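Local coordinates for protein 2-oxo-1,2-dihydroquinoline 8-monooxygenase, oxygenase component (Pseudomonas putida, PDB 1Z02) that hydroxylates 2-oxoquinoline at carbon 8 as the oxygenase component of a Rieske-type monooxygenase, pairing a [2Fe-2S] cluster with a mononuclear iron, at residues L169-P174 against R293-L298; L184-P189 against E309-Q314; L240-T245 against W271-E276. All coordinates share one frame; numbering follows the deposited sequence.

Interaction 1: L169-P174 against R293-L298; sequences LPFRFP and RTSVVL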
# COMPACT_ATOMS: atom_id res chain seq x y z
N LEU A 169 -33.97 2.05 12.96
CA LEU A 169 -33.74 0.97 13.91
C LEU A 169 -34.72 -0.15 13.58
O LEU A 169 -35.79 0.11 13.03
CB LEU A 169 -33.97 1.49 15.34
CG LEU A 169 -32.76 1.48 16.29
CD1 LEU A 169 -31.51 1.85 15.60
CD2 LEU A 169 -33.02 2.36 17.46
N PRO A 170 -34.36 -1.41 13.88
CA PRO A 170 -35.26 -2.53 13.58
C PRO A 170 -36.68 -2.37 14.11
O PRO A 170 -36.93 -1.54 14.99
CB PRO A 170 -34.54 -3.72 14.21
CG PRO A 170 -33.09 -3.34 14.07
CD PRO A 170 -33.09 -1.88 14.46
N PHE A 171 -37.60 -3.17 13.56
CA PHE A 171 -39.01 -3.15 13.97
C PHE A 171 -39.11 -3.48 15.45
O PHE A 171 -38.39 -4.35 15.94
CB PHE A 171 -39.82 -4.18 13.17
CG PHE A 171 -39.63 -4.09 11.68
CD1 PHE A 171 -38.81 -4.99 11.02
CD2 PHE A 171 -40.26 -3.08 10.95
CE1 PHE A 171 -38.61 -4.89 9.64
CE2 PHE A 171 -40.06 -2.97 9.57
CZ PHE A 171 -39.23 -3.88 8.92
N ARG A 172 -39.99 -2.79 16.17
CA ARG A 172 -40.16 -3.00 17.61
C ARG A 172 -41.33 -3.91 17.95
O ARG A 172 -42.34 -3.91 17.26
CB ARG A 172 -40.35 -1.66 18.33
CG ARG A 172 -39.25 -0.66 18.06
CD ARG A 172 -39.50 0.67 18.75
NE ARG A 172 -39.48 0.56 20.21
CZ ARG A 172 -39.51 1.60 21.04
NH1 ARG A 172 -39.48 1.41 22.35
NH2 ARG A 172 -39.56 2.84 20.55
N PHE A 173 -41.16 -4.68 19.03
CA PHE A 173 -42.18 -5.58 19.55
C PHE A 173 -42.34 -5.23 21.03
O PHE A 173 -41.39 -4.77 21.66
CB PHE A 173 -41.75 -7.05 19.43
CG PHE A 173 -41.58 -7.51 18.02
CD1 PHE A 173 -40.36 -7.38 17.36
CD2 PHE A 173 -42.66 -8.06 17.32
CE1 PHE A 173 -40.21 -7.77 16.04
CE2 PHE A 173 -42.52 -8.46 16.00
CZ PHE A 173 -41.30 -8.32 15.36
N PRO A 174 -43.53 -5.46 21.61
CA PRO A 174 -44.74 -6.03 21.01
C PRO A 174 -45.50 -5.12 20.04
O PRO A 174 -46.46 -5.56 19.40
CB PRO A 174 -45.58 -6.39 22.23
CG PRO A 174 -45.27 -5.27 23.15
CD PRO A 174 -43.77 -5.14 23.03
N ARG A 293 -35.59 -15.45 14.43
CA ARG A 293 -36.06 -14.80 13.21
C ARG A 293 -35.18 -13.59 12.88
O ARG A 293 -34.84 -12.81 13.76
CB ARG A 293 -37.52 -14.38 13.38
CG ARG A 293 -38.17 -13.85 12.12
CD ARG A 293 -39.67 -13.79 12.27
NE ARG A 293 -40.10 -12.85 13.30
CZ ARG A 293 -41.36 -12.65 13.65
NH1 ARG A 293 -41.67 -11.76 14.59
NH2 ARG A 293 -42.33 -13.34 13.06
N THR A 294 -34.83 -13.45 11.61
CA THR A 294 -33.99 -12.34 11.17
C THR A 294 -34.72 -11.37 10.25
O THR A 294 -35.57 -11.76 9.44
CB THR A 294 -32.75 -12.85 10.41
OG1 THR A 294 -33.15 -13.77 9.39
CG2 THR A 294 -31.79 -13.53 11.37
N SER A 295 -34.36 -10.10 10.39
CA SER A 295 -34.93 -9.05 9.57
C SER A 295 -33.84 -8.00 9.37
O SER A 295 -32.87 -7.96 10.13
CB SER A 295 -36.15 -8.42 10.26
OG SER A 295 -35.83 -7.95 11.56
N VAL A 296 -33.98 -7.17 8.34
CA VAL A 296 -32.99 -6.13 8.07
C VAL A 296 -33.67 -4.85 7.59
O VAL A 296 -34.59 -4.88 6.78
CB VAL A 296 -31.94 -6.62 7.03
CG1 VAL A 296 -32.63 -6.98 5.72
CG2 VAL A 296 -30.86 -5.55 6.81
N VAL A 297 -33.22 -3.72 8.13
CA VAL A 297 -33.77 -2.42 7.77
C VAL A 297 -32.65 -1.45 7.41
O VAL A 297 -31.49 -1.64 7.82
CB VAL A 297 -34.58 -1.81 8.94
CG1 VAL A 297 -35.76 -2.70 9.29
CG2 VAL A 297 -33.68 -1.63 10.17
N LEU A 298 -32.98 -0.41 6.64
CA LEU A 298 -31.99 0.60 6.28
C LEU A 298 -31.54 1.28 7.58
O LEU A 298 -32.32 1.42 8.51
CB LEU A 298 -32.61 1.65 5.34
CG LEU A 298 -32.68 1.29 3.85
CD1 LEU A 298 -33.60 2.25 3.10
CD2 LEU A 298 -31.29 1.34 3.26

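Interaction 2: L184-P189 against E309-Q314; sequences LWPSSP and EEHVVQ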
# COMPACT_ATOMS: atom_id res chain seq x y z
N LEU A 184 -43.90 -18.68 18.72
CA LEU A 184 -42.85 -19.56 19.24
C LEU A 184 -41.81 -18.91 20.15
O LEU A 184 -40.86 -19.56 20.55
CB LEU A 184 -42.15 -20.25 18.08
CG LEU A 184 -43.06 -21.15 17.24
CD1 LEU A 184 -42.38 -21.48 15.92
CD2 LEU A 184 -43.40 -22.41 18.05
N TRP A 185 -41.99 -17.63 20.47
CA TRP A 185 -41.03 -16.94 21.34
C TRP A 185 -41.52 -15.57 21.80
O TRP A 185 -42.33 -14.93 21.14
CB TRP A 185 -39.68 -16.81 20.62
CG TRP A 185 -39.73 -16.00 19.35
CD1 TRP A 185 -39.81 -14.64 19.24
CD2 TRP A 185 -39.69 -16.51 18.02
NE1 TRP A 185 -39.83 -14.27 17.92
CE2 TRP A 185 -39.75 -15.41 17.14
CE3 TRP A 185 -39.61 -17.80 17.47
CZ2 TRP A 185 -39.74 -15.54 15.75
CZ3 TRP A 185 -39.59 -17.94 16.09
CH2 TRP A 185 -39.66 -16.82 15.24
N PRO A 186 -41.03 -15.11 22.97
CA PRO A 186 -41.43 -13.81 23.50
C PRO A 186 -40.85 -12.62 22.73
O PRO A 186 -39.83 -12.74 22.04
CB PRO A 186 -40.96 -13.87 24.95
CG PRO A 186 -39.75 -14.76 24.87
CD PRO A 186 -40.21 -15.85 23.94
N SER A 187 -41.50 -11.47 22.87
CA SER A 187 -41.10 -10.24 22.20
C SER A 187 -39.66 -9.81 22.46
O SER A 187 -39.22 -9.77 23.61
CB SER A 187 -42.05 -9.09 22.60
OG SER A 187 -43.37 -9.32 22.14
N SER A 188 -38.94 -9.48 21.38
CA SER A 188 -37.56 -9.03 21.50
C SER A 188 -37.56 -7.55 21.89
O SER A 188 -38.33 -6.75 21.34
CB SER A 188 -36.81 -9.20 20.17
OG SER A 188 -36.66 -10.56 19.83
N PRO A 189 -36.70 -7.18 22.85
CA PRO A 189 -36.62 -5.79 23.29
C PRO A 189 -35.84 -4.93 22.30
O PRO A 189 -35.10 -5.45 21.46
CB PRO A 189 -35.91 -5.90 24.64
CG PRO A 189 -34.98 -7.05 24.42
CD PRO A 189 -35.87 -8.05 23.70
N GLU A 309 -30.88 -16.57 23.49
CA GLU A 309 -31.90 -17.16 24.35
C GLU A 309 -33.14 -16.26 24.42
O GLU A 309 -33.10 -15.10 24.01
CB GLU A 309 -31.35 -17.39 25.75
CG GLU A 309 -30.30 -18.48 25.83
CD GLU A 309 -29.63 -18.56 27.19
OE1 GLU A 309 -28.92 -19.56 27.45
OE2 GLU A 309 -29.79 -17.61 28.00
N GLU A 310 -34.22 -16.79 24.97
CA GLU A 310 -35.46 -16.03 25.08
C GLU A 310 -35.25 -14.73 25.83
O GLU A 310 -34.45 -14.66 26.77
CB GLU A 310 -36.53 -16.87 25.78
CG GLU A 310 -36.70 -18.26 25.22
CD GLU A 310 -37.88 -18.98 25.83
OE1 GLU A 310 -38.05 -20.18 25.53
OE2 GLU A 310 -38.63 -18.36 26.60
N HIS A 311 -35.98 -13.70 25.41
CA HIS A 311 -35.88 -12.37 26.02
C HIS A 311 -34.58 -11.65 25.70
O HIS A 311 -34.35 -10.52 26.14
CB HIS A 311 -36.06 -12.45 27.54
CG HIS A 311 -37.38 -13.02 27.96
ND1 HIS A 311 -37.55 -14.36 28.25
CD2 HIS A 311 -38.59 -12.45 28.11
CE1 HIS A 311 -38.81 -14.58 28.56
NE2 HIS A 311 -39.47 -13.44 28.48
N VAL A 312 -33.72 -12.31 24.93
CA VAL A 312 -32.45 -11.72 24.51
C VAL A 312 -32.53 -11.59 22.99
O VAL A 312 -33.08 -12.47 22.33
CB VAL A 312 -31.25 -12.62 24.87
CG1 VAL A 312 -29.96 -11.97 24.40
CG2 VAL A 312 -31.20 -12.86 26.37
N VAL A 313 -31.97 -10.52 22.44
CA VAL A 313 -31.98 -10.29 21.00
C VAL A 313 -30.62 -9.77 20.52
O VAL A 313 -29.94 -9.03 21.25
CB VAL A 313 -33.08 -9.28 20.60
CG1 VAL A 313 -32.85 -7.95 21.30
CG2 VAL A 313 -33.08 -9.07 19.09
N GLN A 314 -30.22 -10.16 19.31
CA GLN A 314 -28.95 -9.71 18.76
C GLN A 314 -29.14 -8.74 17.61
O GLN A 314 -29.91 -8.99 16.68
CB GLN A 314 -28.10 -10.89 18.28
CG GLN A 314 -26.69 -10.46 17.81
CD GLN A 314 -25.74 -11.63 17.60
OE1 GLN A 314 -25.75 -12.59 18.37
NE2 GLN A 314 -24.90 -11.55 16.58
O HOH W 1 -38.11 -20.28 22.04
O HOH W 2 -37.55 -13.64 22.74
O HOH W 3 -35.52 -11.65 21.96

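Interaction 3: L240-T245 against W271-E276; sequences LGLLPT and WAPVLE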
# COMPACT_ATOMS: atom_id res chain seq x y z
N LEU A 240 -29.16 -28.55 6.14
CA LEU A 240 -28.25 -28.23 5.05
C LEU A 240 -28.54 -26.83 4.52
O LEU A 240 -27.68 -26.19 3.93
CB LEU A 240 -28.38 -29.25 3.93
CG LEU A 240 -28.04 -30.71 4.26
CD1 LEU A 240 -28.11 -31.53 2.99
CD2 LEU A 240 -26.66 -30.80 4.88
N GLY A 241 -29.77 -26.37 4.72
CA GLY A 241 -30.17 -25.06 4.26
C GLY A 241 -31.66 -24.79 4.42
O GLY A 241 -32.43 -25.70 4.74
N LEU A 242 -32.06 -23.54 4.23
CA LEU A 242 -33.45 -23.12 4.33
C LEU A 242 -33.90 -22.61 2.97
O LEU A 242 -33.22 -21.78 2.35
CB LEU A 242 -33.61 -21.99 5.35
CG LEU A 242 -33.77 -22.33 6.84
CD1 LEU A 242 -33.90 -21.04 7.64
CD2 LEU A 242 -35.00 -23.20 7.03
N LEU A 243 -35.05 -23.09 2.50
CA LEU A 243 -35.57 -22.68 1.20
C LEU A 243 -36.90 -21.97 1.25
O LEU A 243 -37.78 -22.32 2.03
CB LEU A 243 -35.78 -23.87 0.29
CG LEU A 243 -34.76 -24.95 0.03
CD1 LEU A 243 -35.49 -26.05 -0.72
CD2 LEU A 243 -33.59 -24.42 -0.75
N PRO A 244 -37.08 -20.96 0.38
CA PRO A 244 -38.35 -20.24 0.34
C PRO A 244 -39.34 -21.11 -0.43
O PRO A 244 -39.04 -21.58 -1.53
CB PRO A 244 -37.98 -18.95 -0.39
CG PRO A 244 -36.91 -19.40 -1.34
CD PRO A 244 -36.07 -20.32 -0.48
N THR A 245 -40.51 -21.32 0.15
CA THR A 245 -41.53 -22.16 -0.49
C THR A 245 -42.55 -21.34 -1.26
O THR A 245 -43.24 -21.85 -2.13
CB THR A 245 -42.27 -23.00 0.56
OG1 THR A 245 -42.94 -22.15 1.49
CG2 THR A 245 -41.28 -23.88 1.31
N TRP A 271 -40.68 -21.07 4.74
CA TRP A 271 -39.27 -21.45 4.70
C TRP A 271 -39.12 -22.89 5.16
O TRP A 271 -39.43 -23.23 6.30
CB TRP A 271 -38.44 -20.54 5.60
CG TRP A 271 -38.24 -19.16 5.05
CD1 TRP A 271 -39.01 -18.06 5.30
CD2 TRP A 271 -37.21 -18.73 4.15
NE1 TRP A 271 -38.53 -16.97 4.61
CE2 TRP A 271 -37.42 -17.36 3.89
CE3 TRP A 271 -36.13 -19.37 3.53
CZ2 TRP A 271 -36.59 -16.61 3.04
CZ3 TRP A 271 -35.30 -18.63 2.69
CH2 TRP A 271 -35.54 -17.27 2.45
N ALA A 272 -38.65 -23.75 4.26
CA ALA A 272 -38.49 -25.16 4.60
C ALA A 272 -37.02 -25.59 4.65
O ALA A 272 -36.23 -25.25 3.77
CB ALA A 272 -39.24 -26.03 3.59
N PRO A 273 -36.65 -26.36 5.68
CA PRO A 273 -35.27 -26.83 5.82
C PRO A 273 -34.94 -27.92 4.81
O PRO A 273 -35.83 -28.66 4.38
CB PRO A 273 -35.22 -27.33 7.26
CG PRO A 273 -36.60 -27.85 7.47
CD PRO A 273 -37.46 -26.77 6.85
N VAL A 274 -33.67 -28.00 4.43
CA VAL A 274 -33.20 -29.01 3.49
C VAL A 274 -32.47 -30.02 4.35
O VAL A 274 -31.52 -29.67 5.04
CB VAL A 274 -32.22 -28.41 2.48
CG1 VAL A 274 -31.72 -29.49 1.54
CG2 VAL A 274 -32.88 -27.28 1.71
N LEU A 275 -32.92 -31.27 4.32
CA LEU A 275 -32.30 -32.31 5.13
C LEU A 275 -31.38 -33.26 4.38
O LEU A 275 -30.75 -34.11 5.00
CB LEU A 275 -33.36 -33.13 5.87
CG LEU A 275 -34.12 -32.44 7.00
CD1 LEU A 275 -35.08 -31.40 6.45
CD2 LEU A 275 -34.89 -33.48 7.79
N GLU A 276 -31.30 -33.13 3.07
CA GLU A 276 -30.42 -34.04 2.35
C GLU A 276 -29.97 -33.56 0.98
O GLU A 276 -30.51 -32.60 0.43
CB GLU A 276 -31.08 -35.42 2.22
CG GLU A 276 -32.41 -35.43 1.47
CD GLU A 276 -33.09 -36.79 1.47
OE1 GLU A 276 -34.00 -37.00 0.66
OE2 GLU A 276 -32.71 -37.66 2.27

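Interaction 1: L169-P174 against R293-L298
Val297 and Pro170 bring the two backbones closest, their CA atoms 6.0 Å apart, where the irregular chain of 169-174 passes over strand 293-297. The two runs point 142° apart, so the loop travels roughly against the strand and draws away from it toward Arg293. Val297 uses both its branches. CG1, set anti to the carbonyl carbon (chi1 -62°), lies over one face of the Phe171 ring in a CH-pi contact, 4.0 Å from the ring centroid and 3.6 Å from Phe171 CE1. CG2 turns to the loop backbone instead, 3.8 Å from Pro170 N, and brushes the pyrrolidine at CG. With an alanine in place of Val297, both methyls would be gone, and the Phe171 face would probably lose its CH-pi partner while a gap opened beside Pro170. Ser295 OG stands at the edge of the same ring, near its plane, 4.2 Å from Phe171 CD1. At the far end Arg293 NH1 comes 3.5 Å from Phe173 CZ, with guanidinium and ring planes 28° apart. A bend at chi3 brings the guanidinium to the ring at a slant, and NH1, NH2 and NE bond Phe180 O, Pro181 O and Glu305 OE1. The strand belongs to the large antiparallel sheet of the catalytic domain, in the Bet v 1-like clan, between strands 301-305 and 261-264; Met303 on the former also touches Pro170 and Phe173. With every touching residue buried, the loop is held to the sheet by apolar and aromatic contacts, while the charge of Arg293 is met by partners beyond the two segments.

Interaction 2: L184-P189 against E309-Q314
Val312 O accepts a short bond, 2.6 Å, from a water that also pairs with Ser188 OG at 2.7 Å, so a single solvent molecule joins the loop 184-189 to the segment 309-314. The serine hydroxyl is anti to its own carbonyl carbon (chi1 -66°), which brings OG to this water while CB packs against Val313 CB. A second water does the same for the backbone: it donates to Pro186 O and accepts from His311 N at 3.1 Å. A third links Leu184 O to Glu310 OE1, but its bond to the carboxylate is weak. Glu309 to Val312 form a type II beta turn, closed by Val312 N to Glu309 O (3.0 Å); His311 takes the third position with positive phi (72°). The turn leads into strand 313-320 of the large antiparallel sheet, so the contact sets the loop that precedes strand 196-206 against the entry of a sheet strand. Outside the water bridges the touch is van der Waals, largely carbon on carbon. Pro186 CG sits over the centre of the His311 imidazole in a CH-pi contact, 3.9 Å from the ring centroid. The CB of His311 points away from the loop, and chi1 of -60° swings the ring back over the proline. Glu310 stands roughly perpendicular to the same proline, its CB 4.0 Å from Pro186 CG. Deeper in, Pro189 and Val313 lie alongside each other, pointing opposite ways, with Val313 CG1 3.9 Å from Pro189 CD and, at the closest approach, 3.4 Å from Pro189 O. Pro189 O is taken by Tyr315 OH; Val333 packs on Val313 and Val335 on Pro189, both from strand 325-335.

Interaction 3: L240-T245 against W271-E276
Leu243 and Ala272 exchange both of their backbone bonds: Leu243 N gives its hydrogen to Ala272 O, and Ala272 N returns one to Leu243 O, each at 2.8 Å. The first has an N-H...O angle of 163°, and its return bond is nearly as straight. Toward Gly241 the pairing is looser: Val274 N donates to Gly241 O at 2.6 Å, and Leu240 N reaches Val274 O with an N-H...O angle of only 133°. Three of the carbonyls also take CA-H...O contacts: Trp271 CA to Leu243 O, Pro273 CA to Gly241 O, and Leu242 CA to Ala272 O. Pro273 and Pro244 have no N-H to give, and both fall at non-hydrogen-bonded positions of the antiparallel pair, opposite Leu242 and Trp271. Strands 241-244 and 271-274, 145° apart in direction, thus form one side of a three-stranded antiparallel sheet whose central strand is 271-277. On the sheet face with Leu242, Pro244 and Pro273, the Trp271 indole lies alongside the other strand. Pro244 CB makes a CH-pi contact over its six-membered ring, 4.1 Å from the centroid, while the Leu242 carbonyl reaches the ring edge. The indole NE1 donates to Cys249 O, and Thr245 OG1 has Asp269 O as its partner, so both polar groups are satisfied beyond the pair of strands. On the other face Leu243 and Val274 meet obliquely and tightly, with Leu243 CG 3.4 Å from Val274 CG2; CG1 is anti to the backbone N, leaving CG2 anti to the carbonyl carbon and facing Leu243. Ala272 CB, on this face, is touched by Thr245 CG2 from beyond the strand end. Ala124 of the second subunit packs on both Leu243 and Val274, which puts this side of the small sheet at a subunit interface.

Overall arrangement
Interactions 1 and 2 fix successive parts of one long loop, between strands 147-152 and 196-206, to the same seven-stranded sheet, and they touch where Trp185 CZ2 packs 3.4 Å from Arg293 CB. Interaction 1 is wholly buried and relies on apolar and aromatic contacts; interaction 2, partly exposed, adds bridging waters. Their segments alternate along the chain, whereas interaction 3 is nested inside the span each closes. It belongs to a separate small sheet, its centre about 23 Å from the centres of the other two, and is built on direct backbone hydrogen bonds. It alone meets another subunit, and lies near the iron ligand His221.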